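Local coordinates for protein phospholyase (Arthrobacter aurescens, PDB 5G4I) that uses pyridoxal 5'-phosphate to carry out a phospholyase reaction, probably releasing phosphate from small phosphorylated amino alcohols, although it belongs to the class III transaminase family, at residues 76-79 / 80-84; 85-88 / 89-93; 292-295 / 296-300. All coordinates share one frame; numbering follows the deposited sequence. Where two conformers were deposited one is given.

Interaction 1 of 3, residues 76-79 / 80-84; sequences DAIY and QQLLT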
ATOM      1  N   ASP A  76     -18.984  -5.638 -12.329  1.00 12.23           N
ATOM      2  CA  ASP A  76     -18.876  -6.253 -13.660  1.00 12.19           C
ATOM      3  C   ASP A  76     -17.529  -5.929 -14.305  1.00 13.09           C
ATOM      4  O   ASP A  76     -16.855  -6.792 -14.951  1.00 13.01           O
ATOM      5  CB  ASP A  76     -20.039  -5.785 -14.560  1.00 13.55           C
ATOM      6  CG  ASP A  76     -21.332  -6.393 -14.154  1.00 18.97           C
ATOM      7  OD1 ASP A  76     -21.437  -7.363 -13.378  1.00 25.88           O
ATOM      8  OD2 ASP A  76     -22.345  -5.902 -14.637  1.00 24.98           O
ATOM      9  N   ALA A  77     -17.058  -4.658 -14.193  1.00 11.41           N
ATOM     10  CA  ALA A  77     -15.798  -4.282 -14.819  1.00 12.74           C
ATOM     11  C   ALA A  77     -14.617  -5.065 -14.212  1.00 12.30           C
ATOM     12  O   ALA A  77     -13.694  -5.551 -14.940  1.00 11.82           O
ATOM     13  CB  ALA A  77     -15.537  -2.772 -14.682  1.00 13.17           C
ATOM     14  N   ILE A  78     -14.583  -5.178 -12.893  1.00 12.29           N
ATOM     15  CA  ILE A  78     -13.548  -5.943 -12.218  1.00 11.67           C
ATOM     16  C   ILE A  78     -13.536  -7.445 -12.608  1.00 11.97           C
ATOM     17  O   ILE A  78     -12.516  -8.046 -12.968  1.00 12.63           O
ATOM     18  CB  ILE A  78     -13.684  -5.764 -10.659  1.00 12.23           C
ATOM     19  CG1 ILE A  78     -13.267  -4.322 -10.262  1.00 11.41           C
ATOM     20  CG2 ILE A  78     -12.916  -6.823  -9.899  1.00 11.59           C
ATOM     21  CD1 ILE A  78     -13.613  -3.932  -8.779  1.00 11.53           C
ATOM     22  N   TYR A  79     -14.731  -8.057 -12.554  1.00 11.60           N
ATOM     23  CA  TYR A  79     -14.864  -9.482 -12.883  1.00 11.42           C
ATOM     24  C   TYR A  79     -14.473  -9.785 -14.347  1.00 11.94           C
ATOM     25  O   TYR A  79     -13.697 -10.745 -14.636  1.00 12.02           O
ATOM     26  CB  TYR A  79     -16.316  -9.920 -12.649  1.00 11.26           C
ATOM     27  CG  TYR A  79     -16.547 -11.423 -12.900  1.00 12.36           C
ATOM     28  CD1 TYR A  79     -15.932 -12.398 -12.131  1.00 11.68           C
ATOM     29  CD2 TYR A  79     -17.414 -11.820 -13.884  1.00 13.60           C
ATOM     30  CE1 TYR A  79     -16.185 -13.767 -12.287  1.00 14.60           C
ATOM     31  CE2 TYR A  79     -17.615 -13.169 -14.134  1.00 15.86           C
ATOM     32  CZ  TYR A  79     -17.004 -14.114 -13.322  1.00 14.96           C
ATOM     33  OH  TYR A  79     -17.201 -15.518 -13.506  1.00 17.21           O
ATOM     34  N   GLN A  80     -14.952  -8.961 -15.313  1.00 12.46           N
ATOM     35  CA  GLN A  80     -14.584  -9.182 -16.734  1.00 13.37           C
ATOM     36  C   GLN A  80     -13.075  -9.117 -16.926  1.00 12.94           C
ATOM     37  O   GLN A  80     -12.491  -9.965 -17.644  1.00 12.48           O
ATOM     38  CB  GLN A  80     -15.326  -8.244 -17.695  1.00 14.95           C
ATOM     39  CG  GLN A  80     -16.823  -8.581 -17.664  1.00 18.54           C
ATOM     40  CD  GLN A  80     -17.806  -7.580 -18.217  1.00 29.78           C
ATOM     41  OE1 GLN A  80     -17.474  -6.876 -19.098  1.00 32.80           O
ATOM     42  NE2 GLN A  80     -19.075  -7.640 -17.766  1.00 30.03           N
ATOM     43  N   GLN A  81     -12.386  -8.169 -16.259  1.00 10.61           N
ATOM     44  CA  GLN A  81     -10.921  -8.146 -16.360  1.00 11.62           C
ATOM     45  C   GLN A  81     -10.267  -9.321 -15.673  1.00 11.81           C
ATOM     46  O   GLN A  81      -9.238  -9.824 -16.176  1.00 11.99           O
ATOM     47  CB  GLN A  81     -10.353  -6.812 -15.914  1.00 11.72           C
ATOM     48  CG  GLN A  81      -8.885  -6.592 -16.266  1.00 12.58           C
ATOM     49  CD  GLN A  81      -8.596  -6.522 -17.784  1.00 13.32           C
ATOM     50  OE1 GLN A  81      -9.301  -5.787 -18.545  1.00 15.71           O
ATOM     51  NE2 GLN A  81      -7.558  -7.209 -18.220  1.00 12.89           N
ATOM     52  N   LEU A  82     -10.824  -9.795 -14.557  1.00 10.57           N
ATOM     53  CA  LEU A  82     -10.285 -10.954 -13.895  1.00 11.44           C
ATOM     54  C   LEU A  82     -10.373 -12.277 -14.743  1.00 12.27           C
ATOM     55  O   LEU A  82      -9.633 -13.204 -14.462  1.00 13.28           O
ATOM     56  CB  LEU A  82     -10.973 -11.215 -12.536  1.00 10.72           C
ATOM     57  CG  LEU A  82     -10.528 -10.242 -11.420  1.00 11.36           C
ATOM     58  CD1 LEU A  82     -11.540 -10.237 -10.234  1.00 12.10           C
ATOM     59  CD2 LEU A  82      -9.138 -10.618 -10.842  1.00 11.76           C
ATOM     60  N   LEU A  83     -11.324 -12.282 -15.682  1.00 11.53           N
ATOM     61  CA  LEU A  83     -11.425 -13.444 -16.687  1.00 12.80           C
ATOM     62  C   LEU A  83     -10.501 -13.258 -17.829  1.00 14.44           C
ATOM     63  O   LEU A  83     -10.433 -14.144 -18.710  1.00 15.26           O
ATOM     64  CB  LEU A  83     -12.870 -13.604 -17.163  1.00 13.53           C
ATOM     65  CG  LEU A  83     -13.844 -14.039 -16.110  1.00 14.60           C
ATOM     66  CD1 LEU A  83     -15.292 -14.088 -16.656  1.00 17.11           C
ATOM     67  CD2 LEU A  83     -13.493 -15.360 -15.462  1.00 16.60           C
ATOM     68  N   THR A  84      -9.756 -12.166 -17.899  1.00 12.49           N
ATOM     69  CA  THR A  84      -8.912 -11.801 -19.058  1.00 14.12           C
ATOM     70  C   THR A  84      -7.434 -11.899 -18.732  1.00 16.55           C
ATOM     71  O   THR A  84      -6.745 -12.877 -19.121  1.00 16.04           O
ATOM     72  CB  THR A  84      -9.338 -10.404 -19.577  1.00 14.63           C
ATOM     73  OG1 THR A  84     -10.764 -10.376 -19.865  1.00 15.76           O
ATOM     74  CG2 THR A  84      -8.594 -10.013 -20.852  1.00 16.86           C
TER
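Tyr79 and Leu83, one helical turn apart, make the main side-chain contact here, with Leu83 CG set over one face of the phenol ring, offset toward the rim. The walk along the tyrosine begins at CB and CG, which lie by Gln80 N. CG is anti to the tyrosine's own backbone N (chi1 -177°), and the ring stands out from the helix with a lean toward its C-terminal end, alongside Leu83. Tyr79 CD2 is at the margin of the contact with Leu83 CD1, the atom that makes the close touches. That CD1 of Leu83 is 3.5 Å from Tyr79 CE2, and CZ, next along, is 3.7 Å from the same Leu83 CD1. At the tip, Tyr79 OH is still 4.0 Å from Leu83 CD1. The backbone repeats the same i to i+4 link: Leu83 N donates to Tyr79 O at 3.0 Å, with the N-H angle bent to 139° as the helix runs out. The same spacing pairs Ile78 with Leu82, two side chains lying side by side with Ile78 CG2 3.7 Å from Leu82 CD1. Gln80 runs back, extended, over Asp76 O, with its CG 3.2 Å from that oxygen. Just past the last turn, Thr84 OG1 donates to Gln80 O at 2.8 Å. This is the C-terminal end of helix 72-82. Ile78, Gln81 and Leu82 rest on helix 316-331, while Gln81 OE1 bonds Arg95 of helix 94-104. Asp76 OD1 bonds Tyr79 OH of the second subunit, and the two Tyr79 rings meet, so the helix end forms part of the dimer interface.

Interaction 2 of 3, residues 85-88 / 89-93; sequences VNLH and TRYLN. With PO4 (phosphate ion), chain I.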
ATOM      1  N   VAL A  85      -6.876 -10.927 -17.972  1.00 16.16           N
ATOM      2  CA  VAL A  85      -5.448 -10.994 -17.517  1.00 14.99           C
ATOM      3  C   VAL A  85      -5.224  -9.948 -16.403  1.00 13.55           C
ATOM      4  O   VAL A  85      -5.979  -8.962 -16.363  1.00 13.31           O
ATOM      5  CB  VAL A  85      -4.464 -10.752 -18.707  1.00 16.60           C
ATOM      6  CG1 VAL A  85      -4.461  -9.333 -19.223  1.00 16.54           C
ATOM      7  CG2 VAL A  85      -3.055 -11.244 -18.393  1.00 17.88           C
ATOM      8  N   ASN A  86      -4.212 -10.158 -15.589  1.00 14.12           N
ATOM      9  CA  ASN A  86      -3.996  -9.256 -14.409  1.00 14.28           C
ATOM     10  C   ASN A  86      -2.543  -9.063 -14.033  1.00 14.84           C
ATOM     11  O   ASN A  86      -2.182  -9.247 -12.830  1.00 19.49           O
ATOM     12  CB  ASN A  86      -4.859  -9.701 -13.240  1.00 12.71           C
ATOM     13  CG  ASN A  86      -4.917  -8.662 -12.095  1.00 16.44           C
ATOM     14  OD1 ASN A  86      -4.775  -7.456 -12.396  1.00 19.21           O
ATOM     15  ND2 ASN A  86      -5.281  -9.090 -10.893  1.00 14.12           N
ATOM     16  N   LEU A  87      -1.720  -8.628 -14.995  1.00 13.91           N
ATOM     17  CA  LEU A  87      -0.247  -8.594 -14.748  1.00 15.37           C
ATOM     18  C   LEU A  87       0.262  -7.152 -14.496  1.00 13.95           C
ATOM     19  O   LEU A  87      -0.321  -6.142 -14.925  1.00 16.21           O
ATOM     20  CB  LEU A  87       0.536  -9.163 -15.957  1.00 16.80           C
ATOM     21  CG  LEU A  87       0.580 -10.711 -16.051  1.00 18.56           C
ATOM     22  CD1 LEU A  87       1.113 -11.143 -17.395  1.00 19.51           C
ATOM     23  CD2 LEU A  87       1.414 -11.290 -14.901  1.00 21.08           C
ATOM     24  N   HIS A  88       1.372  -7.095 -13.804  1.00 14.54           N
ATOM     25  CA  HIS A  88       2.107  -5.844 -13.522  1.00 12.93           C
ATOM     26  C   HIS A  88       2.519  -5.099 -14.825  1.00 15.36           C
ATOM     27  O   HIS A  88       2.498  -5.661 -15.947  1.00 14.55           O
ATOM     28  CB  HIS A  88       3.351  -6.168 -12.671  1.00 15.70           C
ATOM     29  CG  HIS A  88       4.227  -7.205 -13.333  1.00 16.21           C
ATOM     30  ND1 HIS A  88       5.118  -6.880 -14.322  1.00 17.53           N
ATOM     31  CD2 HIS A  88       4.212  -8.571 -13.265  1.00 20.10           C
ATOM     32  CE1 HIS A  88       5.623  -8.004 -14.837  1.00 18.48           C
ATOM     33  NE2 HIS A  88       5.066  -9.046 -14.236  1.00 19.05           N
ATOM     34  N   THR A  89       2.971  -3.882 -14.601  1.00 13.01           N
ATOM     35  CA  THR A  89       3.219  -2.943 -15.720  1.00 13.29           C
ATOM     36  C   THR A  89       4.544  -3.124 -16.452  1.00 13.77           C
ATOM     37  O   THR A  89       4.823  -2.273 -17.378  1.00 15.07           O
ATOM     38  CB  THR A  89       3.153  -1.513 -15.180  1.00 13.98           C
ATOM     39  OG1 THR A  89       4.113  -1.309 -14.083  1.00 13.60           O
ATOM     40  CG2 THR A  89       1.708  -1.175 -14.705  1.00 12.98           C
ATOM     41  N   ARG A  90       5.328  -4.159 -16.137  1.00 13.09           N
ATOM     42  CA  ARG A  90       6.550  -4.464 -16.972  1.00 15.28           C
ATOM     43  C   ARG A  90       6.180  -5.160 -18.297  1.00 14.83           C
ATOM     44  O   ARG A  90       7.056  -5.286 -19.214  1.00 15.56           O
ATOM     45  CB  ARG A  90       7.622  -5.183 -16.194  1.00 15.47           C
ATOM     46  CG  ARG A  90       8.051  -4.334 -14.980  1.00 16.49           C
ATOM     47  CD  ARG A  90       8.894  -5.097 -13.980  1.00 19.76           C
ATOM     48  NE  ARG A  90       8.024  -6.138 -13.370  1.00 18.96           N
ATOM     49  CZ  ARG A  90       8.414  -6.910 -12.323  1.00 25.14           C
ATOM     50  NH1 ARG A  90       9.655  -6.768 -11.812  1.00 22.99           N
ATOM     51  NH2 ARG A  90       7.587  -7.819 -11.808  1.00 23.55           N
ATOM     52  N   TYR A  91       4.934  -5.547 -18.473  1.00 13.35           N
ATOM     53  CA  TYR A  91       4.405  -5.823 -19.807  1.00 13.99           C
ATOM     54  C   TYR A  91       3.400  -4.730 -20.228  1.00 15.70           C
ATOM     55  O   TYR A  91       2.619  -4.242 -19.351  1.00 16.77           O
ATOM     56  CB  TYR A  91       3.691  -7.195 -19.777  1.00 16.65           C
ATOM     57  CG  TYR A  91       4.484  -8.380 -19.335  1.00 15.69           C
ATOM     58  CD1 TYR A  91       5.461  -8.951 -20.136  1.00 16.86           C
ATOM     59  CD2 TYR A  91       4.281  -8.907 -18.079  1.00 18.65           C
ATOM     60  CE1 TYR A  91       6.178 -10.069 -19.692  1.00 16.31           C
ATOM     61  CE2 TYR A  91       4.955 -10.009 -17.603  1.00 17.11           C
ATOM     62  CZ  TYR A  91       5.939 -10.598 -18.416  1.00 17.18           C
ATOM     63  OH  TYR A  91       6.656 -11.707 -17.958  1.00 17.27           O
ATOM     64  N   LEU A  92       3.366  -4.327 -21.502  1.00 14.76           N
ATOM     65  CA  LEU A  92       2.386  -3.349 -21.949  1.00 15.10           C
ATOM     66  C   LEU A  92       0.975  -3.901 -21.852  1.00 15.17           C
ATOM     67  O   LEU A  92       0.756  -5.134 -22.074  1.00 15.96           O
ATOM     68  CB  LEU A  92       2.628  -2.893 -23.410  1.00 18.00           C
ATOM     69  CG  LEU A  92       3.838  -2.051 -23.684  1.00 20.83           C
ATOM     70  CD1 LEU A  92       3.953  -1.857 -25.202  1.00 21.15           C
ATOM     71  CD2 LEU A  92       3.666  -0.655 -23.058  1.00 21.84           C
ATOM     72  N   ASN A  93       0.008  -3.069 -21.528  1.00 14.92           N
ATOM     73  CA  ASN A  93      -1.427  -3.455 -21.452  1.00 13.28           C
ATOM     74  C   ASN A  93      -2.216  -2.122 -21.543  1.00 13.85           C
ATOM     75  O   ASN A  93      -1.838  -1.101 -20.916  1.00 13.79           O
ATOM     76  CB  ASN A  93      -1.795  -4.269 -20.234  1.00 14.17           C
ATOM     77  CG  ASN A  93      -3.242  -4.794 -20.245  1.00 14.29           C
ATOM     78  OD1 ASN A  93      -3.550  -5.966 -20.793  1.00 18.67           O
ATOM     79  ND2 ASN A  93      -4.145  -4.012 -19.778  1.00 12.22           N
TER
HETATM   80  P   PO4 I1441      10.165 -10.256  -9.270  1.00 31.86           P
HETATM   81  O1  PO4 I1441      11.321  -9.743  -8.457  1.00 38.38           O
HETATM   82  O2  PO4 I1441       9.168  -9.310  -9.734  1.00 33.88           O
HETATM   83  O3  PO4 I1441       9.526 -11.306  -8.391  1.00 30.54           O
HETATM   84  O4  PO4 I1441      10.839 -10.918 -10.486  1.00 41.37           O
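His88 and Arg90 meet inside a tight turn, where the imidazole is approached both by the arginine's backbone and by its side chain. Arg90 N donates to His88 ND1 at 3.3 Å with an angle of 149°, coming in somewhat out of the ring plane. Bent at chi3, the arginine chain then carries NH2 over the centre of the imidazole, 3.5 Å above its plane, with the guanidinium nearly perpendicular to the ring. From there it reaches a phosphate ion: Arg90 NH2 gives O2 of the phosphate a bond of 3.0 Å, and Arg90 NH1 adds a weak one to that oxygen. Tyr91 joins the imidazole obliquely, its CE2 3.5 Å from His88 CE1, and Leu87 CD1 lies 3.9 Å from Tyr91 CD2. One shell out, Asn62 of the second subunit bonds His88 NE2, while Phe309 packs against His88 and Arg90. Lys412 and Arg414 of the second subunit also bond the phosphate, which probably came from the crystallisation liquor; with Arg90 they are consistent with a pocket suited to anions. The frame is a type I beta turn from His88 to Tyr91, placed at the dimer interface near an active site, the Arg90 side chain about 7 Å from a bound pyridoxal phosphate.

Interaction 3 of 3, residues 292-295 / 296-300; sequences VVTT and AELLD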
ATOM      1  N   VAL A 292      -0.324   9.534  -6.952  1.00  9.08           N
ATOM      2  CA  VAL A 292       0.332  10.854  -6.873  1.00  9.66           C
ATOM      3  C   VAL A 292       0.257  11.436  -8.333  1.00  9.26           C
ATOM      4  O   VAL A 292       0.775  10.836  -9.298  1.00 10.04           O
ATOM      5  CB  VAL A 292       1.801  10.715  -6.477  1.00  8.51           C
ATOM      6  CG1 VAL A 292       2.441  12.124  -6.474  1.00 10.33           C
ATOM      7  CG2 VAL A 292       1.986  10.009  -5.174  1.00  8.72           C
ATOM      8  N   VAL A 293      -0.428  12.564  -8.506  1.00  9.08           N
ATOM      9  CA  VAL A 293      -0.463  13.337  -9.787  1.00  8.83           C
ATOM     10  C   VAL A 293       0.534  14.514  -9.671  1.00  9.46           C
ATOM     11  O   VAL A 293       0.612  15.184  -8.612  1.00  9.80           O
ATOM     12  CB  VAL A 293      -1.921  13.761 -10.137  1.00  9.81           C
ATOM     13  CG1 VAL A 293      -1.933  14.842 -11.250  1.00 10.51           C
ATOM     14  CG2 VAL A 293      -2.774  12.548 -10.467  1.00 10.35           C
ATOM     15  N   THR A 294       1.375  14.695 -10.704  1.00  9.92           N
ATOM     16  CA  THR A 294       2.477  15.665 -10.623  1.00 10.41           C
ATOM     17  C   THR A 294       2.809  16.209 -12.019  1.00 10.15           C
ATOM     18  O   THR A 294       2.062  15.970 -13.005  1.00 11.37           O
ATOM     19  CB  THR A 294       3.652  15.104  -9.820  1.00 11.13           C
ATOM     20  OG1 THR A 294       4.582  16.180  -9.446  1.00 12.01           O
ATOM     21  CG2 THR A 294       4.410  14.017 -10.569  1.00 10.56           C
ATOM     22  N   THR A 295       3.895  17.010 -12.072  1.00 11.96           N
ATOM     23  CA  THR A 295       4.338  17.626 -13.304  1.00 10.87           C
ATOM     24  C   THR A 295       5.288  16.686 -14.066  1.00 11.77           C
ATOM     25  O   THR A 295       5.907  15.751 -13.558  1.00 12.15           O
ATOM     26  CB  THR A 295       5.070  18.948 -12.982  1.00 12.43           C
ATOM     27  OG1 THR A 295       6.328  18.656 -12.332  1.00 13.72           O
ATOM     28  CG2 THR A 295       4.274  19.862 -12.176  1.00 13.36           C
ATOM     29  N   ALA A 296       5.445  16.952 -15.362  1.00 13.43           N
ATOM     30  CA  ALA A 296       6.427  16.247 -16.177  1.00 14.44           C
ATOM     31  C   ALA A 296       7.860  16.382 -15.670  1.00 13.36           C
ATOM     32  O   ALA A 296       8.569  15.368 -15.591  1.00 15.01           O
ATOM     33  CB  ALA A 296       6.361  16.735 -17.618  1.00 16.00           C
ATOM     34  N   GLU A 297       8.275  17.564 -15.284  1.00 14.83           N
ATOM     35  CA  GLU A 297       9.597  17.752 -14.746  1.00 15.12           C
ATOM     36  C   GLU A 297       9.864  16.910 -13.491  1.00 13.17           C
ATOM     37  O   GLU A 297      10.884  16.272 -13.378  1.00 14.50           O
ATOM     38  CB  GLU A 297       9.791  19.234 -14.443  1.00 20.12           C
ATOM     39  CG  GLU A 297      10.989  19.601 -13.546  1.00 29.14           C
ATOM     40  CD  GLU A 297      10.866  21.006 -12.932  1.00 41.26           C
ATOM     41  OE1 GLU A 297      11.055  21.974 -13.723  1.00 50.92           O
ATOM     42  OE2 GLU A 297      10.537  21.122 -11.705  1.00 42.49           O
ATOM     43  N   LEU A 298       8.893  16.886 -12.546  1.00 12.75           N
ATOM     44  CA  LEU A 298       9.067  16.149 -11.299  1.00 12.61           C
ATOM     45  C   LEU A 298       9.094  14.635 -11.556  1.00 11.56           C
ATOM     46  O   LEU A 298       9.938  13.897 -10.925  1.00 12.67           O
ATOM     47  CB  LEU A 298       8.014  16.520 -10.200  1.00 13.34           C
ATOM     48  CG  LEU A 298       8.243  17.967  -9.623  1.00 14.39           C
ATOM     49  CD1 LEU A 298       7.106  18.461  -8.744  1.00 15.24           C
ATOM     50  CD2 LEU A 298       9.543  18.137  -8.821  1.00 14.60           C
ATOM     51  N   LEU A 299       8.115  14.130 -12.349  1.00 11.61           N
ATOM     52  CA  LEU A 299       8.127  12.667 -12.630  1.00 12.22           C
ATOM     53  C   LEU A 299       9.433  12.232 -13.333  1.00 12.18           C
ATOM     54  O   LEU A 299      10.013  11.211 -13.028  1.00 12.64           O
ATOM     55  CB  LEU A 299       6.839  12.245 -13.389  1.00 14.41           C
ATOM     56  CG  LEU A 299       6.815  10.723 -13.771  1.00 14.88           C
ATOM     57  CD1 LEU A 299       5.456  10.092 -13.570  1.00 17.27           C
ATOM     58  CD2 LEU A 299       7.343  10.492 -15.209  1.00 17.94           C
ATOM     59  N   ASP A 300       9.863  12.993 -14.361  1.00 12.05           N
ATOM     60  CA  ASP A 300      11.041  12.611 -15.111  0.50 12.79           C
ATOM     61  C   ASP A 300      12.321  12.613 -14.209  1.00 12.39           C
ATOM     62  O   ASP A 300      13.116  11.692 -14.266  1.00 13.04           O
ATOM     63  CB  ASP A 300      11.259  13.637 -16.262  0.50 13.78           C
ATOM     64  CG  ASP A 300      12.512  13.311 -17.145  0.50 15.13           C
ATOM     65  OD1 ASP A 300      12.469  12.318 -17.793  0.50 17.18           O
ATOM     66  OD2 ASP A 300      13.517  14.085 -17.171  0.50 17.43           O
TER
HETATM   67  O   HOH W   1       7.664  21.089 -11.978  1.00 23.42           O
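Thr295 is the N-cap of helix 296-305, and its hydroxyl and carbonyl each take an N-H from the first turn. The motif lies where strand 290-294 hands over to the helix, leaving the mixed sheet in which it lies between strands 113-117 and 276-279, with the chain turning sharply on the way. Two hydrogen bonds carry it. Leu298 N donates to Thr295 OG1 at 3.1 Å with an angle of 160°; this is the capping bond, made to an amide of the first turn. Thr295 OG1 can face it because chi1 of 69° sets the hydroxyl between the backbone N and the carbonyl carbon. Leu299 N goes to Thr295 O at 3.0 Å, almost straight at 175°, starting the regular i to i+4 pattern.

The side-chain packing is led by Leu298 and Thr294, which cross at about a right angle. Leu298 CD1 comes within 3.5 Å of Thr294 OG1, a hydroxyl whose polar partner is the backbone O of Glu275. On the threonine's other branch, Thr294 CG2 is 4.1 Å from Leu299 CB. Leu299 also rests on Phe115 of strand 113-117 and on Ile27 of the second subunit.

A water links the cap to the Glu297 carboxylate. It hydrogen-bonds Thr295 OG1 at 2.8 Å, and it donates a weak bond of 2.9 Å to Glu297 OE2.

Interactions 1 and 2 follow directly on one another: the first ends helix 72-82, the second is the loop leading to helix 94-104, and their centres lie about 15 Å apart. Interaction 3 comes some 200 residues later, where strand 290-294 passes into helix 296-305. It touches neither of the others; its centre is about 22 Å from that of interaction 2 and about 30 Å from that of interaction 1. Helix 316-331 borders both interactions 1 and 2. All three contacts reach the second subunit, so each belongs partly to the dimer interface, but of the three it is interaction 2 that comes close to bound pyridoxal phosphate; the others lie away from the annotated sites.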